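Local coordinates for protein restriction endonuclease S subunits (Thermoanaerobacter tengcongensis, PDB 3OKG) that probably recognises the DNA target as the specificity subunit of a type I methyltransferase, which is composed of M and S polypeptides, at residues I239-S244 with I350-L355; D268-P273 with V302-C307; K282-G287 with L313-P318; R319-R324 with I360-L365. One frame throughout, in Å; residues are numbered along the deposited sequence.

Contact 1. Residues I239-S244 with I350-L355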
loop_
_atom_site.group_PDB
_atom_site.type_symbol
_atom_site.label_atom_id
_atom_site.label_comp_id
_atom_site.label_asym_id
_atom_site.label_seq_id
_atom_site.Cartn_x
_atom_site.Cartn_y
_atom_site.Cartn_z
ATOM N N ILE A 239 -12.716 36.911 -12.421
ATOM C CA ILE A 239 -11.368 36.381 -12.555
ATOM C C ILE A 239 -10.354 37.425 -12.095
ATOM O O ILE A 239 -10.376 38.567 -12.545
ATOM C CB ILE A 239 -11.074 35.973 -13.996
ATOM C CG1 ILE A 239 -12.105 34.932 -14.467
ATOM C CG2 ILE A 239 -9.688 35.410 -14.116
ATOM C CD1 ILE A 239 -11.821 34.394 -15.842
ATOM N N ILE A 240 -9.463 37.006 -11.213
ATOM C CA ILE A 240 -8.499 37.878 -10.540
ATOM C C ILE A 240 -7.101 37.293 -10.765
ATOM O O ILE A 240 -6.813 36.207 -10.273
ATOM C CB ILE A 240 -8.783 37.857 -9.019
ATOM C CG1 ILE A 240 -10.202 38.359 -8.721
ATOM C CG2 ILE A 240 -7.738 38.643 -8.239
ATOM C CD1 ILE A 240 -11.245 37.242 -8.547
ATOM N N MET A 241 -6.238 37.968 -11.523
ATOM C CA MET A 241 -4.877 37.459 -11.715
ATOM C C MET A 241 -4.016 37.890 -10.520
ATOM O O MET A 241 -3.993 39.062 -10.167
ATOM C CB MET A 241 -4.248 37.994 -13.000
ATOM C CG MET A 241 -4.977 37.673 -14.295
ATOM S SD MET A 241 -5.103 35.910 -14.635
ATOM C CE MET A 241 -6.624 35.571 -13.781
ATOM N N GLY A 242 -3.310 36.954 -9.899
ATOM C CA GLY A 242 -2.525 37.295 -8.721
ATOM C C GLY A 242 -1.327 38.180 -9.051
ATOM O O GLY A 242 -0.853 38.204 -10.196
ATOM N N GLN A 243 -0.833 38.904 -8.048
ATOM C CA GLN A 243 0.341 39.759 -8.224
ATOM C C GLN A 243 1.301 39.611 -7.057
ATOM O O GLN A 243 0.868 39.437 -5.924
ATOM C CB GLN A 243 -0.055 41.230 -8.259
ATOM C CG GLN A 243 -0.907 41.694 -9.420
ATOM C CD GLN A 243 -1.128 43.188 -9.337
ATOM O OE1 GLN A 243 -2.236 43.657 -9.074
ATOM N NE2 GLN A 243 -0.051 43.949 -9.509
ATOM N N SER A 244 2.593 39.728 -7.342
ATOM C CA SER A 244 3.611 39.769 -6.296
ATOM C C SER A 244 3.613 41.131 -5.611
ATOM O O SER A 244 3.873 42.152 -6.251
ATOM C CB SER A 244 4.997 39.475 -6.879
ATOM O OG SER A 244 5.299 40.355 -7.946
ATOM N N ILE A 350 -0.928 31.640 -18.262
ATOM C CA ILE A 350 -2.347 31.767 -18.555
ATOM C C ILE A 350 -2.783 33.207 -18.301
ATOM O O ILE A 350 -2.637 33.721 -17.193
ATOM C CB ILE A 350 -3.185 30.780 -17.703
ATOM C CG1 ILE A 350 -3.108 29.379 -18.295
ATOM C CG2 ILE A 350 -4.646 31.187 -17.671
ATOM C CD1 ILE A 350 -3.804 29.258 -19.636
ATOM N N THR A 351 -3.314 33.853 -19.334
ATOM C CA THR A 351 -3.752 35.236 -19.219
ATOM C C THR A 351 -5.205 35.316 -18.767
ATOM O O THR A 351 -5.980 34.372 -18.958
ATOM C CB THR A 351 -3.631 35.964 -20.565
ATOM O OG1 THR A 351 -3.664 37.382 -20.353
ATOM C CG2 THR A 351 -4.774 35.573 -21.488
ATOM N N LYS A 352 -5.570 36.444 -18.166
ATOM C CA LYS A 352 -6.958 36.709 -17.810
ATOM C C LYS A 352 -7.885 36.427 -18.990
ATOM O O LYS A 352 -8.897 35.746 -18.852
ATOM C CB LYS A 352 -7.126 38.160 -17.360
ATOM C CG LYS A 352 -8.404 38.425 -16.578
ATOM C CD LYS A 352 -8.548 39.900 -16.269
ATOM C CE LYS A 352 -9.563 40.144 -15.164
ATOM N NZ LYS A 352 -9.213 41.342 -14.335
ATOM N N LYS A 353 -7.543 36.958 -20.158
ATOM C CA LYS A 353 -8.398 36.775 -21.316
ATOM C C LYS A 353 -8.603 35.295 -21.643
ATOM O O LYS A 353 -9.724 34.874 -21.909
ATOM C CB LYS A 353 -7.866 37.556 -22.517
ATOM C CG LYS A 353 -8.694 38.789 -22.842
ATOM C CD LYS A 353 -9.996 38.382 -23.538
ATOM C CE LYS A 353 -10.595 39.513 -24.368
ATOM N NZ LYS A 353 -11.466 38.982 -25.473
ATOM N N ASP A 354 -7.528 34.512 -21.595
ATOM C CA ASP A 354 -7.621 33.064 -21.766
ATOM C C ASP A 354 -8.716 32.480 -20.880
ATOM O O ASP A 354 -9.647 31.840 -21.370
ATOM C CB ASP A 354 -6.285 32.399 -21.432
ATOM C CG ASP A 354 -5.214 32.694 -22.464
ATOM O OD1 ASP A 354 -5.565 33.216 -23.548
ATOM O OD2 ASP A 354 -4.026 32.404 -22.192
ATOM N N LEU A 355 -8.603 32.728 -19.579
ATOM C CA LEU A 355 -9.545 32.191 -18.608
ATOM C C LEU A 355 -10.949 32.666 -18.890
ATOM O O LEU A 355 -11.891 31.890 -18.834
ATOM C CB LEU A 355 -9.159 32.618 -17.198
ATOM C CG LEU A 355 -8.509 31.598 -16.263
ATOM C CD1 LEU A 355 -7.890 30.446 -17.024
ATOM C CD2 LEU A 355 -7.499 32.288 -15.356
#
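Ile239 and Met241 both face helix 352-357 and meet Leu355 and Lys352 on its first turn. The tightest carbon pair is Ile239 CD1 to Leu355 CB at 3.5 Å, a little closer than ordinary van der Waals contact. The other branch, Ile239 CG2, meets Leu355 CD2 at 4.0 Å, so both arms of the isoleucine touch this leucine. Met241 reaches the same leucine by its methyl end, with Met241 CE 3.7 Å from Leu355 CD2. The bend at chi2 (-61°) sets SD over the start of the helix, and the turn at chi3 (89°) carries CE on to Leu355. Met241 SD lies 3.6 Å from Lys352 N. Met241 CG rests against Lys352 CB at 3.8 Å. With an alanine here, Leu355 CD2 is likely to face a gap where Met241 CE now packs. Lys352 extends alongside Ile239, the two side chains pointing opposite ways, and Lys352 CG meets Ile239 CG2. Lys352 CE lies 3.2 Å from Ile239 O. No hydrogen bond joins the two segments, so the contact is held by apolar and van der Waals packing. Further out, Asp354 helps to fix the helix start. Asp354 OD2 accepts from Thr351 N at 3.3 Å, with the donor above the carboxylate plane. Thr351 itself sits at the N-cap position. Strand 237-241 is an outermost strand of a four-stranded antiparallel sheet. Its neighbour there is strand 313-318, whose Leu316 touches Ile239 and whose Ala314 touches Leu355. Helix 352-357 thus covers the sheet near this edge and leads on to strand 359-362.

Contact 2. Residues D268-P273 with V302-C307; sequences DLHPTP and VANLAC
His270 lies against Asn304 along most of its side chain. His270 CB is 3.0 Å from Asn304 OD1. Next along, His270 CG is 3.1 Å from Asn304 OD1. From there the ring splits. On one branch, His270 ND1 lies 3.3 Å from Val302 O and also passes close to Asn304 CB. On the other, His270 CD2 is farther off, 3.9 Å from Asn304 OD1. At the end of the ND1 branch, His270 CE1 approaches Asn304 CB at 4.1 Å. The imidazole and the amide are nearly parallel, their planes 8° apart, though OD1 approaches the ring obliquely. Asn304 CG sits between its own backbone N and carbonyl carbon (chi1 46°), which holds the amide beside the histidine. Losing the imidazole to an alanine is likely to strip the Asn304 amide of its flat neighbour and leave that group freer to turn. The backbones meet beside this pair. Val302 N donates to Leu269 O at 2.8 Å, and the bond is almost straight at 175°. Val302 O is also lined by carbon: it takes a CA-H...O contact from His270 CA at 3.4 Å and touches Pro271 CD. Pro271 in turn packs on Phe260 of strand 257-260. Val302 ends strand 300-302, an outermost strand of its antiparallel sheet, and its side chain touches Arg324 and Leu328. Within the family's DNA specificity domain, the long loop between strands 257-260 and 276-277 thus packs on the end of edge strand 300-302 and the loop after it. One backbone bond ties them, and His270 and Asn304 pack beside that bond.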
loop_
_atom_site.group_PDB
_atom_site.type_symbol
_atom_site.label_atom_id
_atom_site.label_comp_id
_atom_site.label_asym_id
_atom_site.label_seq_id
_atom_site.Cartn_x
_atom_site.Cartn_y
_atom_site.Cartn_z
ATOM N N ASP A 268 -3.888 19.493 -0.594
ATOM C CA ASP A 268 -4.788 18.545 -1.236
ATOM C C ASP A 268 -6.025 19.175 -1.865
ATOM O O ASP A 268 -6.295 18.962 -3.041
ATOM C CB ASP A 268 -5.193 17.439 -0.265
ATOM C CG ASP A 268 -4.002 16.595 0.200
ATOM O OD1 ASP A 268 -3.005 16.480 -0.550
ATOM O OD2 ASP A 268 -4.070 16.041 1.319
ATOM N N LEU A 269 -6.767 19.938 -1.066
ATOM C CA LEU A 269 -7.937 20.671 -1.544
ATOM C C LEU A 269 -7.788 22.167 -1.293
ATOM O O LEU A 269 -8.195 22.977 -2.121
ATOM C CB LEU A 269 -9.218 20.200 -0.854
ATOM C CG LEU A 269 -9.622 18.730 -0.907
ATOM C CD1 LEU A 269 -10.921 18.551 -0.137
ATOM C CD2 LEU A 269 -9.757 18.239 -2.342
ATOM N N HIS A 270 -7.228 22.523 -0.138
ATOM C CA HIS A 270 -7.068 23.920 0.261
ATOM C C HIS A 270 -5.601 24.203 0.580
ATOM O O HIS A 270 -4.863 23.308 0.991
ATOM C CB HIS A 270 -7.892 24.218 1.512
ATOM C CG HIS A 270 -9.252 23.596 1.501
ATOM N ND1 HIS A 270 -10.394 24.311 1.210
ATOM C CD2 HIS A 270 -9.654 22.325 1.741
ATOM C CE1 HIS A 270 -11.442 23.508 1.272
ATOM N NE2 HIS A 270 -11.020 22.297 1.590
ATOM N N PRO A 271 -5.164 25.453 0.397
ATOM C CA PRO A 271 -3.771 25.739 0.740
ATOM C C PRO A 271 -3.721 26.005 2.223
ATOM O O PRO A 271 -4.654 26.580 2.793
ATOM C CB PRO A 271 -3.480 27.046 -0.019
ATOM C CG PRO A 271 -4.739 27.358 -0.795
ATOM C CD PRO A 271 -5.848 26.652 -0.095
ATOM N N THR A 272 -2.641 25.583 2.861
ATOM C CA THR A 272 -2.474 25.913 4.256
ATOM C C THR A 272 -1.505 27.084 4.396
ATOM O O THR A 272 -0.437 27.127 3.755
ATOM C CB THR A 272 -2.064 24.706 5.093
ATOM O OG1 THR A 272 -1.757 25.142 6.424
ATOM C CG2 THR A 272 -0.870 24.010 4.463
ATOM N N PRO A 273 -1.917 28.065 5.196
ATOM C CA PRO A 273 -1.218 29.329 5.449
ATOM C C PRO A 273 0.173 29.082 6.033
ATOM O O PRO A 273 0.311 28.342 7.005
ATOM C CB PRO A 273 -2.111 30.026 6.482
ATOM C CG PRO A 273 -3.440 29.383 6.348
ATOM C CD PRO A 273 -3.179 27.965 5.946
ATOM N N VAL A 302 -9.129 25.076 -3.713
ATOM C CA VAL A 302 -10.187 25.984 -3.280
ATOM C C VAL A 302 -9.741 26.759 -2.049
ATOM O O VAL A 302 -9.134 26.196 -1.142
ATOM C CB VAL A 302 -11.482 25.220 -2.955
ATOM C CG1 VAL A 302 -12.408 26.056 -2.081
ATOM C CG2 VAL A 302 -12.178 24.791 -4.248
ATOM N N ALA A 303 -10.045 28.049 -2.017
ATOM C CA ALA A 303 -9.709 28.874 -0.855
ATOM C C ALA A 303 -10.646 28.569 0.298
ATOM O O ALA A 303 -11.858 28.536 0.114
ATOM C CB ALA A 303 -9.802 30.351 -1.207
ATOM N N ASN A 304 -10.099 28.357 1.492
ATOM C CA ASN A 304 -10.960 28.235 2.674
ATOM C C ASN A 304 -10.865 29.415 3.634
ATOM O O ASN A 304 -11.560 29.445 4.653
ATOM C CB ASN A 304 -10.764 26.904 3.418
ATOM C CG ASN A 304 -9.299 26.540 3.624
ATOM O OD1 ASN A 304 -8.985 25.421 4.044
ATOM N ND2 ASN A 304 -8.398 27.475 3.329
ATOM N N LEU A 305 -10.022 30.390 3.293
ATOM C CA LEU A 305 -9.855 31.589 4.108
ATOM C C LEU A 305 -9.604 32.797 3.216
ATOM O O LEU A 305 -9.064 32.660 2.117
ATOM C CB LEU A 305 -8.656 31.431 5.055
ATOM C CG LEU A 305 -8.788 30.602 6.328
ATOM C CD1 LEU A 305 -10.166 30.787 6.942
ATOM C CD2 LEU A 305 -8.507 29.136 6.046
ATOM N N ALA A 306 -9.985 33.982 3.679
ATOM C CA ALA A 306 -9.539 35.195 3.010
ATOM C C ALA A 306 -8.015 35.104 2.902
ATOM O O ALA A 306 -7.335 34.794 3.869
ATOM C CB ALA A 306 -9.958 36.423 3.797
ATOM N N CYS A 307 -7.484 35.343 1.717
ATOM C CA CYS A 307 -6.053 35.219 1.497
ATOM C C CYS A 307 -5.686 36.107 0.327
ATOM O O CYS A 307 -6.555 36.799 -0.206
ATOM C CB CYS A 307 -5.663 33.767 1.219
ATOM S SG CYS A 307 -6.451 32.994 -0.270
#

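Contact 3. Residues K282-G287 with L313-P318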
loop_
_atom_site.group_PDB
_atom_site.type_symbol
_atom_site.label_atom_id
_atom_site.label_comp_id
_atom_site.label_asym_id
_atom_site.label_seq_id
_atom_site.Cartn_x
_atom_site.Cartn_y
_atom_site.Cartn_z
ATOM N N LYS A 282 -4.212 41.188 -4.342
ATOM C CA LYS A 282 -5.238 40.444 -5.068
ATOM C C LYS A 282 -5.818 39.446 -4.067
ATOM O O LYS A 282 -5.112 38.563 -3.592
ATOM C CB LYS A 282 -4.658 39.721 -6.283
ATOM C CG LYS A 282 -4.145 40.647 -7.385
ATOM C CD LYS A 282 -5.255 41.544 -7.930
ATOM C CE LYS A 282 -4.907 42.083 -9.319
ATOM N NZ LYS A 282 -5.865 43.135 -9.771
ATOM N N VAL A 283 -7.096 39.585 -3.734
ATOM C CA VAL A 283 -7.666 38.789 -2.641
ATOM C C VAL A 283 -8.633 37.716 -3.122
ATOM O O VAL A 283 -9.505 37.977 -3.950
ATOM C CB VAL A 283 -8.371 39.689 -1.608
ATOM C CG1 VAL A 283 -9.024 38.857 -0.521
ATOM C CG2 VAL A 283 -7.367 40.684 -1.010
ATOM N N ALA A 284 -8.459 36.508 -2.598
ATOM C CA ALA A 284 -9.407 35.420 -2.803
ATOM C C ALA A 284 -10.147 35.152 -1.486
ATOM O O ALA A 284 -9.573 35.294 -0.402
ATOM C CB ALA A 284 -8.675 34.183 -3.273
ATOM N N ARG A 285 -11.419 34.780 -1.574
ATOM C CA ARG A 285 -12.227 34.508 -0.381
ATOM C C ARG A 285 -12.658 33.042 -0.295
ATOM O O ARG A 285 -12.523 32.284 -1.267
ATOM C CB ARG A 285 -13.470 35.404 -0.367
ATOM C CG ARG A 285 -13.211 36.835 -0.795
ATOM C CD ARG A 285 -14.390 37.739 -0.487
ATOM N NE ARG A 285 -15.616 37.314 -1.155
ATOM C CZ ARG A 285 -16.595 38.143 -1.501
ATOM N NH1 ARG A 285 -16.487 39.434 -1.248
ATOM N NH2 ARG A 285 -17.683 37.686 -2.111
ATOM N N PRO A 286 -13.188 32.636 0.871
ATOM C CA PRO A 286 -13.692 31.273 1.015
ATOM C C PRO A 286 -14.685 30.969 -0.095
ATOM O O PRO A 286 -15.638 31.725 -0.311
ATOM C CB PRO A 286 -14.400 31.311 2.365
ATOM C CG PRO A 286 -13.648 32.339 3.131
ATOM C CD PRO A 286 -13.272 33.388 2.137
ATOM N N GLY A 287 -14.444 29.867 -0.795
ATOM C CA GLY A 287 -15.245 29.507 -1.943
ATOM C C GLY A 287 -14.394 29.547 -3.191
ATOM O O GLY A 287 -14.172 28.519 -3.824
ATOM N N LEU A 313 -0.808 32.374 -9.424
ATOM C CA LEU A 313 -2.209 31.992 -9.269
ATOM C C LEU A 313 -3.176 32.970 -9.932
ATOM O O LEU A 313 -2.866 34.150 -10.098
ATOM C CB LEU A 313 -2.559 31.920 -7.786
ATOM C CG LEU A 313 -1.799 30.861 -6.983
ATOM C CD1 LEU A 313 -2.285 30.840 -5.563
ATOM C CD2 LEU A 313 -1.976 29.497 -7.645
ATOM N N ALA A 314 -4.343 32.459 -10.315
ATOM C CA ALA A 314 -5.525 33.287 -10.514
ATOM C C ALA A 314 -6.581 32.784 -9.521
ATOM O O ALA A 314 -6.559 31.622 -9.133
ATOM C CB ALA A 314 -6.025 33.165 -11.953
ATOM N N ALA A 315 -7.479 33.659 -9.078
ATOM C CA ALA A 315 -8.639 33.225 -8.303
ATOM C C ALA A 315 -9.923 33.423 -9.127
ATOM O O ALA A 315 -10.089 34.448 -9.799
ATOM C CB ALA A 315 -8.724 33.978 -7.003
ATOM N N LEU A 316 -10.816 32.440 -9.083
ATOM C CA LEU A 316 -12.069 32.475 -9.847
ATOM C C LEU A 316 -13.219 32.493 -8.875
ATOM O O LEU A 316 -13.364 31.587 -8.035
ATOM C CB LEU A 316 -12.181 31.235 -10.735
ATOM C CG LEU A 316 -10.886 30.909 -11.474
ATOM C CD1 LEU A 316 -10.967 29.512 -12.096
ATOM C CD2 LEU A 316 -10.619 31.955 -12.530
ATOM N N ARG A 317 -14.027 33.536 -8.943
ATOM C CA ARG A 317 -15.120 33.652 -7.996
ATOM C C ARG A 317 -16.420 33.548 -8.756
ATOM O O ARG A 317 -16.785 34.471 -9.484
ATOM C CB ARG A 317 -15.075 34.965 -7.231
ATOM C CG ARG A 317 -16.126 35.020 -6.126
ATOM C CD ARG A 317 -15.969 36.249 -5.251
ATOM N NE ARG A 317 -14.713 36.236 -4.497
ATOM C CZ ARG A 317 -13.849 37.249 -4.446
ATOM N NH1 ARG A 317 -14.098 38.381 -5.096
ATOM N NH2 ARG A 317 -12.740 37.135 -3.735
ATOM N N PRO A 318 -17.103 32.410 -8.606
ATOM C CA PRO A 318 -18.338 32.141 -9.350
ATOM C C PRO A 318 -19.403 33.184 -9.032
ATOM O O PRO A 318 -19.563 33.585 -7.885
ATOM C CB PRO A 318 -18.789 30.788 -8.814
ATOM C CG PRO A 318 -17.535 30.135 -8.299
ATOM C CD PRO A 318 -16.674 31.262 -7.788
#
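Two guanidinium groups stack here, that of Arg285 on that of Arg317. Their centres are 4.1 Å apart and their planes differ by 30°. On one face of the Arg317 group lies Arg285 NE, 3.5 Å above the plane and offset toward the rim. Over one face of the Arg285 group lies Arg317 CZ. At the edge of the Arg317 group, in its plane, are Ala284 C and Arg285 N. The two side chains cross at about a right angle, and each bends at chi3, which turns the flat ends onto one another. Arg285 CG lies 3.0 Å from Arg317 NH2, the nearest approach of the two side chains. Arg317 NH2 also makes a weak hydrogen bond to Val283 O, 3.3 Å long and bent to 132°. Its stronger partner is Asp288: OD2 forms a salt bridge with Arg317 NH2 and also accepts from Arg285 N. This carboxylate probably offsets much of the charge gathered by the two arginines.

The contact joins two sheets of the specificity domain. Strand 283-284 is an outermost strand of a mixed sheet, and strand 313-318 lies inside an antiparallel one. Between them Ala284 CB meets Ala315 CB at 3.7 Å, an ordinary van der Waals contact between two small side chains. Leu290 touches both alanines, while Cys307 packs on Ala284 and Ile309 on Ala315.

Contact 4. Residues R319-R324 with I360-L365; sequences RDSLER and IPLPPL
A type I beta turn, Arg319 to Leu322, packs here against the end of strand 359-362 and the start of helix 365-388, with Ser321 and Leu322 touching Leu362 and Leu365. The turn is closed by the bond from Leu322 N to Arg319 O, 3.1 Å long. Leu365 reaches over its backbone with both methyls. Leu365 CD1 lies 3.3 Å from Asp320 O, and Leu365 CD2 is 3.7 Å from Ser321 C. The same Leu365 CD2 meets Glu323 CG at 3.8 Å, and these two side chains cross at about a right angle. Leu362 meets the turn at Ser321 and Leu322. Leu362 CD1 meets Leu322 CD1 at 3.8 Å. Leu322 CD1 also faces Ile360 CD1. Val236 packs on Ser321, Leu322 and Leu362. One water bridges the segments, donating to Ser321 O at 2.7 Å and to Pro363 O at 3.0 Å. Gln368 NE2 is bonded to both of those oxygens too, and Glu323 OE2 forms a salt bridge with Arg369. The direct touch is therefore van der Waals, part methyl on methyl and part methyl on backbone carbonyl, while the water and the helix side chains satisfy Ser321 O, Pro363 O and the Glu323 carboxylate.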
loop_
_atom_site.group_PDB
_atom_site.type_symbol
_atom_site.label_atom_id
_atom_site.label_comp_id
_atom_site.label_asym_id
_atom_site.label_seq_id
_atom_site.Cartn_x
_atom_site.Cartn_y
_atom_site.Cartn_z
ATOM N N ARG A 319 -20.133 33.616 -10.048
ATOM C CA ARG A 319 -21.278 34.484 -9.829
ATOM C C ARG A 319 -22.446 33.603 -9.443
ATOM O O ARG A 319 -22.287 32.385 -9.332
ATOM C CB ARG A 319 -21.540 35.325 -11.088
ATOM C CG ARG A 319 -20.344 36.228 -11.372
ATOM C CD ARG A 319 -20.584 37.291 -12.431
ATOM N NE ARG A 319 -19.301 37.813 -12.906
ATOM C CZ ARG A 319 -19.147 38.631 -13.943
ATOM N NH1 ARG A 319 -20.202 39.048 -14.635
ATOM N NH2 ARG A 319 -17.927 39.033 -14.288
ATOM N N ASP A 320 -23.621 34.187 -9.239
ATOM C CA ASP A 320 -24.726 33.410 -8.683
ATOM C C ASP A 320 -25.178 32.258 -9.588
ATOM O O ASP A 320 -25.692 31.267 -9.096
ATOM C CB ASP A 320 -25.924 34.302 -8.342
ATOM C CG ASP A 320 -25.578 35.384 -7.339
ATOM O OD1 ASP A 320 -24.691 35.147 -6.494
ATOM O OD2 ASP A 320 -26.195 36.469 -7.403
ATOM N N SER A 321 -24.998 32.382 -10.898
ATOM C CA SER A 321 -25.514 31.336 -11.791
ATOM C C SER A 321 -24.577 30.136 -11.931
ATOM O O SER A 321 -24.863 29.233 -12.706
ATOM C CB SER A 321 -25.810 31.897 -13.180
ATOM O OG SER A 321 -24.603 32.251 -13.835
ATOM N N LEU A 322 -23.460 30.141 -11.205
ATOM C CA LEU A 322 -22.448 29.087 -11.342
ATOM C C LEU A 322 -22.071 28.515 -9.972
ATOM O O LEU A 322 -21.664 29.263 -9.077
ATOM C CB LEU A 322 -21.196 29.624 -12.047
ATOM C CG LEU A 322 -19.951 28.710 -12.092
ATOM C CD1 LEU A 322 -20.205 27.485 -12.987
ATOM C CD2 LEU A 322 -18.743 29.474 -12.617
ATOM N N GLU A 323 -22.236 27.197 -9.818
ATOM C CA GLU A 323 -21.852 26.472 -8.612
ATOM C C GLU A 323 -20.345 26.289 -8.559
ATOM O O GLU A 323 -19.715 25.927 -9.558
ATOM C CB GLU A 323 -22.519 25.093 -8.585
ATOM C CG GLU A 323 -23.984 25.115 -8.198
ATOM C CD GLU A 323 -24.188 25.478 -6.731
ATOM O OE1 GLU A 323 -23.235 25.326 -5.940
ATOM O OE2 GLU A 323 -25.300 25.912 -6.366
ATOM N N ARG A 324 -19.769 26.536 -7.389
ATOM C CA ARG A 324 -18.340 26.383 -7.190
ATOM C C ARG A 324 -17.870 25.018 -7.663
ATOM O O ARG A 324 -16.872 24.871 -8.381
ATOM C CB ARG A 324 -18.044 26.489 -5.684
ATOM C CG ARG A 324 -16.645 26.085 -5.334
ATOM C CD ARG A 324 -16.196 26.779 -4.068
ATOM N NE ARG A 324 -16.478 26.027 -2.855
ATOM C CZ ARG A 324 -17.596 26.140 -2.157
ATOM N NH1 ARG A 324 -18.552 26.965 -2.571
ATOM N NH2 ARG A 324 -17.754 25.424 -1.043
ATOM N N ILE A 360 -17.927 27.039 -21.034
ATOM C CA ILE A 360 -18.374 26.027 -20.076
ATOM C C ILE A 360 -19.869 25.821 -20.262
ATOM O O ILE A 360 -20.609 26.793 -20.455
ATOM C CB ILE A 360 -18.043 26.474 -18.600
ATOM C CG1 ILE A 360 -18.446 25.404 -17.559
ATOM C CG2 ILE A 360 -18.704 27.839 -18.258
ATOM C CD1 ILE A 360 -18.004 25.796 -16.103
ATOM N N PRO A 361 -20.336 24.555 -20.210
ATOM C CA PRO A 361 -21.779 24.377 -20.354
ATOM C C PRO A 361 -22.416 24.724 -19.019
ATOM O O PRO A 361 -21.911 24.379 -17.954
ATOM C CB PRO A 361 -21.940 22.866 -20.624
ATOM C CG PRO A 361 -20.563 22.224 -20.338
ATOM C CD PRO A 361 -19.639 23.313 -19.834
ATOM N N LEU A 362 -23.536 25.406 -19.061
ATOM C CA LEU A 362 -24.100 25.941 -17.855
ATOM C C LEU A 362 -25.551 25.555 -17.695
ATOM O O LEU A 362 -26.432 26.205 -18.286
ATOM C CB LEU A 362 -23.940 27.484 -17.818
ATOM C CG LEU A 362 -24.278 28.110 -16.457
ATOM C CD1 LEU A 362 -23.095 27.925 -15.458
ATOM C CD2 LEU A 362 -24.636 29.590 -16.600
ATOM N N PRO A 363 -25.808 24.499 -16.891
ATOM C CA PRO A 363 -27.164 24.116 -16.512
ATOM C C PRO A 363 -27.738 25.124 -15.542
ATOM O O PRO A 363 -26.987 25.923 -14.974
ATOM C CB PRO A 363 -26.967 22.781 -15.749
ATOM C CG PRO A 363 -25.549 22.338 -16.056
ATOM C CD PRO A 363 -24.799 23.634 -16.249
ATOM N N PRO A 364 -29.056 25.068 -15.321
ATOM C CA PRO A 364 -29.642 25.793 -14.196
ATOM C C PRO A 364 -28.996 25.296 -12.894
ATOM O O PRO A 364 -28.501 24.171 -12.824
ATOM C CB PRO A 364 -31.118 25.398 -14.244
ATOM C CG PRO A 364 -31.355 24.896 -15.639
ATOM C CD PRO A 364 -30.056 24.338 -16.120
ATOM N N LEU A 365 -29.000 26.127 -11.865
ATOM C CA LEU A 365 -28.329 25.754 -10.606
ATOM C C LEU A 365 -28.768 24.401 -10.071
ATOM O O LEU A 365 -27.952 23.606 -9.593
ATOM C CB LEU A 365 -28.564 26.819 -9.545
ATOM C CG LEU A 365 -27.773 28.104 -9.778
ATOM C CD1 LEU A 365 -28.325 29.226 -8.901
ATOM C CD2 LEU A 365 -26.291 27.866 -9.498
HETATM O O HOH W 1 -27.210 28.782 -13.976
#

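All four contacts belong to the second DNA specificity region of the chain. Contacts 1 and 3 share a sheet, with centres 11 Å apart: Ile240 O and Ala315 N lie 2.9 Å apart, a probable hydrogen bond between neighbouring strands. Contact 3 is also joined to contact 2, centres 10 Å apart, through probable backbone bonds from Cys307 N to Ala284 O and from Gly287 N to Ala303 O. Contact 4 lies toward the long helices. Its Arg324 touches Val302 of contact 2 and Pro318 of contact 3. Contacts 1 and 4 do not touch: their centres are 20 Å apart and their nearest atoms about 6 Å. No bound DNA ties any of them to a recognition site.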